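GTPase activator-like protein (Chaetomium thermophilum, PDB 6SSH) is probably a GTPase-activating protein, represented here by its Rap/ran-GAP-type TSC2 GAP domain, expected to stimulate GTP hydrolysis by a small GTPase. Local coordinates at residues Asn101-Ile106 and Phe124-Ile129; Tyr128-Pro133 and Gln159-Pro164; Tyr63-Arg68 and Phe76-Gln81. All coordinates share one frame; numbering follows the deposited sequence.

Contact 1. Residues Asn101-Ile106 and Phe124-Ile129; sequences NDFVNI and FNYVYI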
loop_
_atom_site.group_PDB
_atom_site.type_symbol
_atom_site.label_atom_id
_atom_site.label_comp_id
_atom_site.label_asym_id
_atom_site.label_seq_id
_atom_site.Cartn_x
_atom_site.Cartn_y
_atom_site.Cartn_z
ATOM N N ASN A 101 -11.607 2.607 -1.669
ATOM C CA ASN A 101 -11.977 2.847 -3.064
ATOM C C ASN A 101 -10.850 2.485 -4.029
ATOM O O ASN A 101 -10.971 2.796 -5.203
ATOM C CB ASN A 101 -12.454 4.291 -3.236
ATOM C CG ASN A 101 -13.844 4.445 -2.716
ATOM O OD1 ASN A 101 -14.810 3.878 -3.237
ATOM N ND2 ASN A 101 -13.955 5.166 -1.602
ATOM N N ASP A 102 -9.784 1.875 -3.505
ATOM C CA ASP A 102 -8.656 1.426 -4.340
ATOM C C ASP A 102 -8.803 -0.044 -4.590
ATOM O O ASP A 102 -8.914 -0.860 -3.677
ATOM C CB ASP A 102 -7.376 1.697 -3.616
ATOM C CG ASP A 102 -7.030 3.191 -3.502
ATOM O OD1 ASP A 102 -7.565 3.985 -4.284
ATOM O OD2 ASP A 102 -6.164 3.501 -2.645
ATOM N N PHE A 103 -8.750 -0.419 -5.861
ATOM C CA PHE A 103 -8.869 -1.831 -6.225
ATOM C C PHE A 103 -7.708 -2.623 -5.616
ATOM O O PHE A 103 -7.875 -3.790 -5.248
ATOM C CB PHE A 103 -8.911 -1.992 -7.752
ATOM C CG PHE A 103 -10.154 -1.423 -8.422
ATOM C CD1 PHE A 103 -11.399 -1.476 -7.820
ATOM C CD2 PHE A 103 -10.043 -0.851 -9.700
ATOM C CE1 PHE A 103 -12.547 -0.952 -8.497
ATOM C CE2 PHE A 103 -11.160 -0.382 -10.393
ATOM C CZ PHE A 103 -12.404 -0.399 -9.771
ATOM N N VAL A 104 -6.525 -2.055 -5.623
ATOM C CA VAL A 104 -5.280 -2.689 -5.209
ATOM C C VAL A 104 -4.710 -1.962 -4.004
ATOM O O VAL A 104 -4.604 -0.731 -4.028
ATOM C CB VAL A 104 -4.252 -2.640 -6.361
ATOM C CG1 VAL A 104 -2.988 -3.332 -5.957
ATOM C CG2 VAL A 104 -4.872 -3.268 -7.628
ATOM N N ASN A 105 -4.310 -2.730 -2.976
ATOM C CA ASN A 105 -3.652 -2.224 -1.784
ATOM C C ASN A 105 -2.457 -3.064 -1.435
ATOM O O ASN A 105 -2.562 -4.292 -1.459
ATOM C CB ASN A 105 -4.645 -2.168 -0.574
ATOM C CG ASN A 105 -5.652 -1.072 -0.706
ATOM O OD1 ASN A 105 -5.324 0.086 -0.507
ATOM N ND2 ASN A 105 -6.829 -1.396 -1.056
ATOM N N ILE A 106 -1.388 -2.422 -1.116
ATOM C CA ILE A 106 -0.161 -3.014 -0.589
ATOM C C ILE A 106 -0.254 -3.012 0.907
ATOM O O ILE A 106 -0.580 -1.931 1.510
ATOM C CB ILE A 106 1.061 -2.239 -1.069
ATOM C CG1 ILE A 106 1.140 -2.287 -2.586
ATOM C CG2 ILE A 106 2.345 -2.738 -0.396
ATOM C CD1 ILE A 106 2.050 -1.231 -3.184
ATOM N N PHE A 124 -14.838 -2.793 -3.119
ATOM C CA PHE A 124 -13.923 -2.374 -4.206
ATOM C C PHE A 124 -12.501 -2.873 -4.024
ATOM O O PHE A 124 -11.669 -2.762 -4.947
ATOM C CB PHE A 124 -13.975 -0.890 -4.386
ATOM C CG PHE A 124 -15.368 -0.367 -4.614
ATOM C CD1 PHE A 124 -15.952 0.512 -3.710
ATOM C CD2 PHE A 124 -16.129 -0.824 -5.690
ATOM C CE1 PHE A 124 -17.240 0.970 -3.889
ATOM C CE2 PHE A 124 -17.446 -0.357 -5.876
ATOM C CZ PHE A 124 -17.993 0.536 -4.962
ATOM N N ASN A 125 -12.225 -3.581 -2.949
ATOM C CA ASN A 125 -10.880 -4.083 -2.758
ATOM C C ASN A 125 -10.780 -5.450 -3.403
ATOM O O ASN A 125 -11.374 -6.413 -2.935
ATOM C CB ASN A 125 -10.480 -4.199 -1.312
ATOM C CG ASN A 125 -10.133 -2.854 -0.625
ATOM O OD1 ASN A 125 -9.664 -2.901 0.509
ATOM N ND2 ASN A 125 -10.288 -1.737 -1.280
ATOM N N TYR A 126 -10.080 -5.539 -4.510
ATOM C CA TYR A 126 -9.975 -6.780 -5.248
ATOM C C TYR A 126 -8.701 -7.527 -4.920
ATOM O O TYR A 126 -8.749 -8.755 -4.963
ATOM C CB TYR A 126 -9.944 -6.502 -6.745
ATOM C CG TYR A 126 -11.173 -5.812 -7.291
ATOM C CD1 TYR A 126 -12.388 -5.855 -6.635
ATOM C CD2 TYR A 126 -11.110 -5.166 -8.511
ATOM C CE1 TYR A 126 -13.506 -5.210 -7.190
ATOM C CE2 TYR A 126 -12.205 -4.493 -9.048
ATOM C CZ TYR A 126 -13.389 -4.527 -8.387
ATOM O OH TYR A 126 -14.489 -3.886 -8.955
ATOM N N VAL A 127 -7.598 -6.853 -4.649
ATOM C CA VAL A 127 -6.269 -7.451 -4.500
ATOM C C VAL A 127 -5.532 -6.809 -3.361
ATOM O O VAL A 127 -5.505 -5.555 -3.285
ATOM C CB VAL A 127 -5.403 -7.202 -5.799
ATOM C CG1 VAL A 127 -3.994 -7.830 -5.642
ATOM C CG2 VAL A 127 -6.101 -7.783 -7.044
ATOM N N TYR A 128 -4.895 -7.623 -2.522
ATOM C CA TYR A 128 -3.927 -7.184 -1.526
ATOM C C TYR A 128 -2.575 -7.815 -1.873
ATOM O O TYR A 128 -2.470 -9.034 -2.118
ATOM C CB TYR A 128 -4.321 -7.590 -0.101
ATOM C CG TYR A 128 -5.621 -6.963 0.349
ATOM C CD1 TYR A 128 -6.776 -7.726 0.420
ATOM C CD2 TYR A 128 -5.689 -5.589 0.611
ATOM C CE1 TYR A 128 -7.957 -7.200 0.813
ATOM C CE2 TYR A 128 -6.899 -5.039 0.996
ATOM C CZ TYR A 128 -8.002 -5.838 1.059
ATOM O OH TYR A 128 -9.268 -5.328 1.442
ATOM N N ILE A 129 -1.543 -7.006 -1.925
ATOM C CA ILE A 129 -0.146 -7.423 -2.084
ATOM C C ILE A 129 0.457 -7.387 -0.719
ATOM O O ILE A 129 0.649 -6.281 -0.163
ATOM C CB ILE A 129 0.615 -6.554 -3.055
ATOM C CG1 ILE A 129 -0.003 -6.635 -4.438
ATOM C CG2 ILE A 129 2.100 -6.942 -3.099
ATOM C CD1 ILE A 129 0.344 -5.532 -5.336
HETATM O O HOH W 1 -7.558 -3.911 -2.310
#

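Contact 2. Residues Tyr128-Pro133 and Gln159-Pro164; sequences YIVITP and QVMSQP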
loop_
_atom_site.group_PDB
_atom_site.type_symbol
_atom_site.label_atom_id
_atom_site.label_comp_id
_atom_site.label_asym_id
_atom_site.label_seq_id
_atom_site.Cartn_x
_atom_site.Cartn_y
_atom_site.Cartn_z
ATOM N N TYR A 128 -4.895 -7.623 -2.522
ATOM C CA TYR A 128 -3.927 -7.184 -1.526
ATOM C C TYR A 128 -2.575 -7.815 -1.873
ATOM O O TYR A 128 -2.470 -9.034 -2.118
ATOM C CB TYR A 128 -4.321 -7.590 -0.101
ATOM C CG TYR A 128 -5.621 -6.963 0.349
ATOM C CD1 TYR A 128 -6.776 -7.726 0.420
ATOM C CD2 TYR A 128 -5.689 -5.589 0.611
ATOM C CE1 TYR A 128 -7.957 -7.200 0.813
ATOM C CE2 TYR A 128 -6.899 -5.039 0.996
ATOM C CZ TYR A 128 -8.002 -5.838 1.059
ATOM O OH TYR A 128 -9.268 -5.328 1.442
ATOM N N ILE A 129 -1.543 -7.006 -1.925
ATOM C CA ILE A 129 -0.146 -7.423 -2.084
ATOM C C ILE A 129 0.457 -7.387 -0.719
ATOM O O ILE A 129 0.649 -6.281 -0.163
ATOM C CB ILE A 129 0.615 -6.554 -3.055
ATOM C CG1 ILE A 129 -0.003 -6.635 -4.438
ATOM C CG2 ILE A 129 2.100 -6.942 -3.099
ATOM C CD1 ILE A 129 0.344 -5.532 -5.336
ATOM N N VAL A 130 0.632 -8.523 -0.062
ATOM C CA VAL A 130 0.973 -8.596 1.356
ATOM C C VAL A 130 2.462 -8.851 1.536
ATOM O O VAL A 130 2.990 -9.862 1.018
ATOM C CB VAL A 130 0.170 -9.643 2.070
ATOM C CG1 VAL A 130 0.474 -9.598 3.513
ATOM C CG2 VAL A 130 -1.325 -9.488 1.809
ATOM N N ILE A 131 3.169 -7.982 2.217
ATOM C CA ILE A 131 4.610 -8.027 2.498
ATOM C C ILE A 131 4.746 -8.433 3.945
ATOM O O ILE A 131 4.251 -7.730 4.816
ATOM C CB ILE A 131 5.285 -6.672 2.291
ATOM C CG1 ILE A 131 5.143 -6.219 0.851
ATOM C CG2 ILE A 131 6.748 -6.714 2.749
ATOM C CD1 ILE A 131 5.420 -4.731 0.594
ATOM N N THR A 132 5.420 -9.521 4.255
ATOM C CA THR A 132 5.613 -9.960 5.627
ATOM C C THR A 132 7.095 -10.187 5.849
ATOM O O THR A 132 7.649 -11.137 5.259
ATOM C CB THR A 132 4.857 -11.262 5.894
ATOM O OG1 THR A 132 3.491 -11.109 5.497
ATOM C CG2 THR A 132 4.867 -11.615 7.343
ATOM N N PRO A 133 7.760 -9.405 6.687
ATOM C CA PRO A 133 9.178 -9.649 6.988
ATOM C C PRO A 133 9.398 -11.064 7.507
ATOM O O PRO A 133 8.597 -11.656 8.212
ATOM C CB PRO A 133 9.496 -8.638 8.043
ATOM C CG PRO A 133 8.545 -7.467 7.688
ATOM C CD PRO A 133 7.268 -8.152 7.315
ATOM N N GLN A 159 3.033 -12.100 -0.907
ATOM C CA GLN A 159 1.910 -12.947 -1.284
ATOM C C GLN A 159 0.782 -12.101 -1.832
ATOM O O GLN A 159 0.456 -11.017 -1.285
ATOM C CB GLN A 159 1.418 -13.715 -0.070
ATOM C CG GLN A 159 0.229 -14.652 -0.314
ATOM C CD GLN A 159 -0.131 -15.507 0.924
ATOM O OE1 GLN A 159 0.595 -15.534 1.918
ATOM N NE2 GLN A 159 -1.269 -16.188 0.859
ATOM N N VAL A 160 0.165 -12.517 -2.906
ATOM C CA VAL A 160 -0.973 -11.799 -3.449
ATOM C C VAL A 160 -2.209 -12.524 -2.964
ATOM O O VAL A 160 -2.302 -13.793 -3.058
ATOM C CB VAL A 160 -0.906 -11.687 -4.970
ATOM C CG1 VAL A 160 -2.165 -11.035 -5.584
ATOM C CG2 VAL A 160 0.315 -10.995 -5.400
ATOM N N MET A 161 -3.181 -11.775 -2.446
ATOM C CA MET A 161 -4.457 -12.314 -1.986
ATOM C C MET A 161 -5.542 -11.592 -2.725
ATOM O O MET A 161 -5.557 -10.373 -2.719
ATOM C CB MET A 161 -4.656 -12.138 -0.489
ATOM C CG MET A 161 -3.672 -12.903 0.331
ATOM S SD MET A 161 -3.922 -12.682 2.080
ATOM C CE MET A 161 -5.648 -13.028 2.318
ATOM N N SER A 162 -6.417 -12.283 -3.424
ATOM C CA SER A 162 -7.431 -11.596 -4.228
ATOM C C SER A 162 -8.784 -12.230 -4.092
ATOM O O SER A 162 -8.922 -13.383 -3.608
ATOM C CB SER A 162 -7.032 -11.577 -5.698
ATOM O OG SER A 162 -6.925 -12.903 -6.216
ATOM N N GLN A 163 -9.810 -11.501 -4.522
ATOM C CA GLN A 163 -11.166 -12.059 -4.515
ATOM C C GLN A 163 -11.243 -13.384 -5.271
ATOM O O GLN A 163 -10.480 -13.645 -6.201
ATOM C CB GLN A 163 -12.112 -11.093 -5.210
ATOM C CG GLN A 163 -12.243 -9.775 -4.567
ATOM C CD GLN A 163 -13.037 -9.834 -3.346
ATOM O OE1 GLN A 163 -13.656 -10.850 -3.044
ATOM N NE2 GLN A 163 -13.076 -8.722 -2.621
ATOM N N PRO A 164 -12.221 -14.246 -4.943
ATOM C CA PRO A 164 -12.384 -15.468 -5.731
ATOM C C PRO A 164 -12.698 -15.168 -7.198
ATOM O O PRO A 164 -13.492 -14.259 -7.443
ATOM C CB PRO A 164 -13.591 -16.152 -5.087
ATOM C CG PRO A 164 -13.653 -15.573 -3.699
ATOM C CD PRO A 164 -13.114 -14.181 -3.781
#

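Contact 3. Residues Tyr63-Arg68 and Phe76-Gln81; sequences YTYCWR and FHVTTQ. With EDO (1,2-ethanediol), chain B; EDO (1,2-ethanediol), chain E.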
loop_
_atom_site.group_PDB
_atom_site.type_symbol
_atom_site.label_atom_id
_atom_site.label_comp_id
_atom_site.label_asym_id
_atom_site.label_seq_id
_atom_site.Cartn_x
_atom_site.Cartn_y
_atom_site.Cartn_z
ATOM N N TYR A 63 2.528 15.180 2.216
ATOM C CA TYR A 63 3.285 14.417 1.207
ATOM C C TYR A 63 2.675 13.069 0.901
ATOM O O TYR A 63 2.084 12.453 1.755
ATOM C CB TYR A 63 4.717 14.203 1.664
ATOM C CG TYR A 63 5.512 15.454 1.768
ATOM C CD1 TYR A 63 5.609 16.144 2.991
ATOM C CD2 TYR A 63 6.174 16.006 0.667
ATOM C CE1 TYR A 63 6.295 17.349 3.105
ATOM C CE2 TYR A 63 6.895 17.196 0.782
ATOM C CZ TYR A 63 6.933 17.857 1.981
ATOM O OH TYR A 63 7.647 19.020 2.110
ATOM N N THR A 64 2.858 12.609 -0.335
ATOM C CA THR A 64 2.685 11.198 -0.659
ATOM C C THR A 64 3.901 10.742 -1.473
ATOM O O THR A 64 4.856 11.498 -1.625
ATOM C CB THR A 64 1.364 10.970 -1.338
ATOM O OG1 THR A 64 1.166 9.547 -1.264
ATOM C CG2 THR A 64 1.314 11.461 -2.736
ATOM N N TYR A 65 3.850 9.501 -1.902
ATOM C CA TYR A 65 4.840 8.929 -2.775
ATOM C C TYR A 65 4.182 8.652 -4.129
ATOM O O TYR A 65 3.052 8.162 -4.191
ATOM C CB TYR A 65 5.419 7.623 -2.164
ATOM C CG TYR A 65 6.282 7.883 -0.955
ATOM C CD1 TYR A 65 5.712 7.974 0.313
ATOM C CD2 TYR A 65 7.647 8.113 -1.073
ATOM C CE1 TYR A 65 6.488 8.275 1.392
ATOM C CE2 TYR A 65 8.436 8.388 -0.005
ATOM C CZ TYR A 65 7.840 8.453 1.248
ATOM O OH TYR A 65 8.657 8.730 2.330
ATOM N N CYS A 66 4.934 8.948 -5.200
ATOM C CA CYS A 66 4.396 8.834 -6.557
ATOM C C CYS A 66 5.437 8.234 -7.492
ATOM O O CYS A 66 6.620 8.495 -7.379
ATOM C CB CYS A 66 3.995 10.218 -7.104
ATOM S SG CYS A 66 2.749 11.055 -6.130
ATOM N N TRP A 67 4.936 7.537 -8.501
ATOM C CA TRP A 67 5.795 6.939 -9.538
ATOM C C TRP A 67 5.325 7.311 -10.904
ATOM O O TRP A 67 4.131 7.354 -11.142
ATOM C CB TRP A 67 5.733 5.415 -9.411
ATOM C CG TRP A 67 6.304 4.691 -10.557
ATOM C CD1 TRP A 67 5.641 4.243 -11.686
ATOM C CD2 TRP A 67 7.629 4.365 -10.698
ATOM N NE1 TRP A 67 6.519 3.638 -12.518
ATOM C CE2 TRP A 67 7.761 3.684 -11.944
ATOM C CE3 TRP A 67 8.749 4.522 -9.904
ATOM C CZ2 TRP A 67 8.978 3.177 -12.422
ATOM C CZ3 TRP A 67 9.965 3.996 -10.373
ATOM C CH2 TRP A 67 10.080 3.354 -11.622
ATOM N N ARG A 68 6.245 7.489 -11.848
ATOM C CA ARG A 68 5.873 7.754 -13.223
ATOM C C ARG A 68 6.835 7.031 -14.143
ATOM O O ARG A 68 8.040 6.901 -13.829
ATOM C CB ARG A 68 6.046 9.266 -13.528
ATOM C CG ARG A 68 5.779 9.747 -14.893
ATOM C CD ARG A 68 5.774 11.303 -14.871
ATOM N NE ARG A 68 5.888 11.898 -16.202
ATOM C CZ ARG A 68 6.098 13.182 -16.418
ATOM N NH1 ARG A 68 6.245 14.023 -15.403
ATOM N NH2 ARG A 68 6.172 13.624 -17.656
ATOM N N PHE A 76 0.396 6.720 -4.764
ATOM C CA PHE A 76 0.158 5.826 -3.618
ATOM C C PHE A 76 -0.643 6.571 -2.555
ATOM O O PHE A 76 -0.477 7.795 -2.342
ATOM C CB PHE A 76 1.479 5.302 -3.058
ATOM C CG PHE A 76 2.196 4.394 -4.046
ATOM C CD1 PHE A 76 3.213 4.904 -4.830
ATOM C CD2 PHE A 76 1.753 3.083 -4.259
ATOM C CE1 PHE A 76 3.856 4.085 -5.776
ATOM C CE2 PHE A 76 2.398 2.277 -5.182
ATOM C CZ PHE A 76 3.430 2.806 -5.939
ATOM N N HIS A 77 -1.538 5.822 -1.925
ATOM C CA HIS A 77 -2.359 6.329 -0.819
ATOM C C HIS A 77 -1.829 5.686 0.428
ATOM O O HIS A 77 -2.189 4.549 0.747
ATOM C CB HIS A 77 -3.823 6.010 -0.984
ATOM C CG HIS A 77 -4.474 6.642 -2.158
ATOM N ND1 HIS A 77 -5.583 6.085 -2.759
ATOM C CD2 HIS A 77 -4.282 7.854 -2.746
ATOM C CE1 HIS A 77 -6.029 6.916 -3.694
ATOM N NE2 HIS A 77 -5.255 8.009 -3.702
ATOM N N VAL A 78 -0.913 6.343 1.107
ATOM C CA VAL A 78 -0.100 5.748 2.172
ATOM C C VAL A 78 -0.746 6.152 3.515
ATOM O O VAL A 78 -0.662 7.308 3.907
ATOM C CB VAL A 78 1.337 6.200 2.126
ATOM C CG1 VAL A 78 2.147 5.473 3.177
ATOM C CG2 VAL A 78 1.925 5.948 0.691
ATOM N N THR A 79 -1.378 5.233 4.196
ATOM C CA THR A 79 -2.167 5.610 5.382
ATOM C C THR A 79 -1.275 6.219 6.441
ATOM O O THR A 79 -1.728 7.126 7.123
ATOM C CB THR A 79 -3.042 4.462 5.868
ATOM O OG1 THR A 79 -2.224 3.323 6.155
ATOM C CG2 THR A 79 -4.092 4.115 4.827
ATOM N N THR A 80 -0.019 5.818 6.595
ATOM C CA THR A 80 0.865 6.393 7.587
ATOM C C THR A 80 1.265 7.855 7.211
ATOM O O THR A 80 1.743 8.581 8.085
ATOM C CB THR A 80 2.119 5.593 7.847
ATOM O OG1 THR A 80 2.822 5.394 6.592
ATOM C CG2 THR A 80 1.807 4.213 8.476
ATOM N N GLN A 81 1.093 8.257 5.942
ATOM C CA GLN A 81 1.338 9.672 5.528
ATOM C C GLN A 81 0.175 10.585 5.893
ATOM O O GLN A 81 0.280 11.813 5.757
ATOM C CB GLN A 81 1.614 9.751 4.013
ATOM C CG GLN A 81 2.940 9.163 3.583
ATOM C CD GLN A 81 4.169 9.878 4.096
ATOM O OE1 GLN A 81 5.060 9.298 4.631
ATOM N NE2 GLN A 81 4.208 11.206 3.939
HETATM C C1 EDO B . 2.329 14.371 7.064
HETATM O O1 EDO B . 1.816 15.691 6.738
HETATM C C2 EDO B . 3.080 13.763 5.888
HETATM O O2 EDO B . 2.232 13.536 4.780
HETATM C C1 EDO E . 8.214 11.095 5.362
HETATM O O1 EDO E . 7.607 9.875 4.851
HETATM C C2 EDO E . 7.738 12.450 4.792
HETATM O O2 EDO E . 6.345 12.724 5.018
HETATM O O HOH W 2 -0.733 9.095 0.757
#

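Contact 1. Residues Asn101-Ile106 and Phe124-Ile129
The rings of Phe103 and Tyr126 lie nearly parallel, their planes 8° apart, but are displaced within their planes so that little of one ring lies over the other, with centroids separated by 4.6 Å. One face of the Phe103 ring meets the rim of its partner, Tyr126 CE2 coming within 3.4 Å of Phe103 CD1. At the edge of the Phe103 ring, in its plane, is the carbonyl of Phe124, with O 3.2 Å from CD1; this oxygen also stands above the rim of the Tyr126 ring. The two side chains run alongside each other and share a first torsion, CG anti to the carbonyl carbon (chi1 -67° for Phe103, -61° for Tyr126). The Tyr128 ring receives Asn105 CB obliquely, and Tyr128 OH donates to an in-plane lone pair of Asn125 OD1 at 2.6 Å, which, with Ile99 O at ND2, limits rotation of the Asn125 amide.

Next along the chain the backbone becomes a short parallel ladder pairing Val104 with Val127, Asn105 with Tyr128 and Ile106 with Ile129. It starts at Phe103 O, which takes Tyr126 N at 2.9 Å, Val127 N at 3.1 Å and a water. That water also donates to Val127 O and accepts from Asn105 ND2, tying a buried amide to two carbonyls. Asn105 ND2 additionally bonds Ile99 O. Further on, Ile129 N reaches Asn105 O at 2.9 Å.

Within the sheet, strand 104-109 is flanked by strand 2-10 and strand 127-134 by strand 155-162. Helix 183-201 packs against the Val104 and Ile106 face and also touches Phe103 and Tyr126, while Phe115 and Phe117 meet the Tyr128 ring on the other side of the sheet.

Contact 2. Residues Tyr128-Pro133 and Gln159-Pro164
Four backbone hydrogen bonds, all with N-H...O angles above 160°, join Tyr128 and Val130 to Met161 and Gln159. Tyr128 N donates to Met161 O at 2.8 Å, and Met161 N returns a bond to Tyr128 O at 2.9 Å. The same reciprocal pattern recurs two residues on, where Val130 N meets Gln159 O at 2.8 Å and Gln159 N meets Val130 O at 3.0 Å. Between these hydrogen-bonded pairs sits the non-hydrogen-bonded pair Ile129-Val160, where Val160 CA lies 3.4 Å from Tyr128 O in a CA-H...O contact.

Side-chain packing is lighter. Val130 CG2, placed anti to its carbonyl carbon, approaches the sulfur of Met161 at 4.1 Å; the thioether is bent at its last torsion (chi3 51°). Phe115 touches both of these side chains, and Phe117 also reaches Met161. On the face that carries Ile129 and Val160, Ile129 CG1 and Val160 CG2 come only to 4.5 Å, and helix 183-201 packs on Ile129 with Leu190 and Ala191.

Alternating pairs of this kind define a regular antiparallel ladder, here between strands 127-134 and 155-162, which follow one another in the chain and extend the parallel centre of the domain's mixed sheet.

Contact 3. Residues Tyr63-Arg68 and Phe76-Gln81
Tyr65 and Phe76 meet within the beta hairpin of strands 63-68 and 73-78, just before the second strand turns into the 3-10 segment Thr79-Gln81. Phe76 N donates to Tyr65 O at 3.1 Å, and the same oxygen lies at the edge of the Phe76 ring, near its plane, beside CD1. Beyond this bond the strands diverge, from 5.7 Å between Tyr65 CA and Phe76 CA to 9.4 Å between Tyr63 CA and Val78 CA, and side chains take over from backbone. Thr64 OG1 donates a hydrogen bond to Phe76 O at 2.6 Å, standing opposite the backbone N (chi1 -165°). A water donates to that hydroxyl and accepts from Val78 N, bridging the widened gap.

Past the gap, Gln81 CB points back toward strand 63-68. Its NE2 makes a long bond of 3.3 Å to Tyr63 O, arriving well above the carbonyl plane. The amide stands almost upright to the Tyr65 ring, 86° between planes, with OE1 at the ring edge near CE1. Leu34 and Lys35 of helix 28-37 touch the Tyr65 side chain, and Val5 and Val7 of strand 2-10 touch Phe76.

Two 1,2-ethanediol molecules, probably from the crystallisation liquor, occupy this end. One bridges Tyr63 N and Gln81 O through a single hydroxyl. The other clasps the Gln81 amide at both ends, its O1 2.6 Å from OE1 and its O2 2.8 Å from NE2.

How the contacts relate
All three contacts belong to one mixed sheet. Contacts 1 and 2 share Tyr128 and Ile129, which pair in parallel on one side and antiparallel on the other; Asn125 O and Tyr126 O also bond Gln163. Contact 1 is the most buried, and there aromatic rings, an amide and a water supplement the ladder. Contact 2, partly buried, relies chiefly on straight backbone bonds. Contact 3, also partly buried and about 19 Å from contact 2 between centres, splays open, so a threonine, a glutamine and a water bridge the two segments. It meets contact 1 through Asp102 and His77, whose hydrogen bond links segments on either side of strand 2-10 in sheet order, and through Ile106 packing on Phe76.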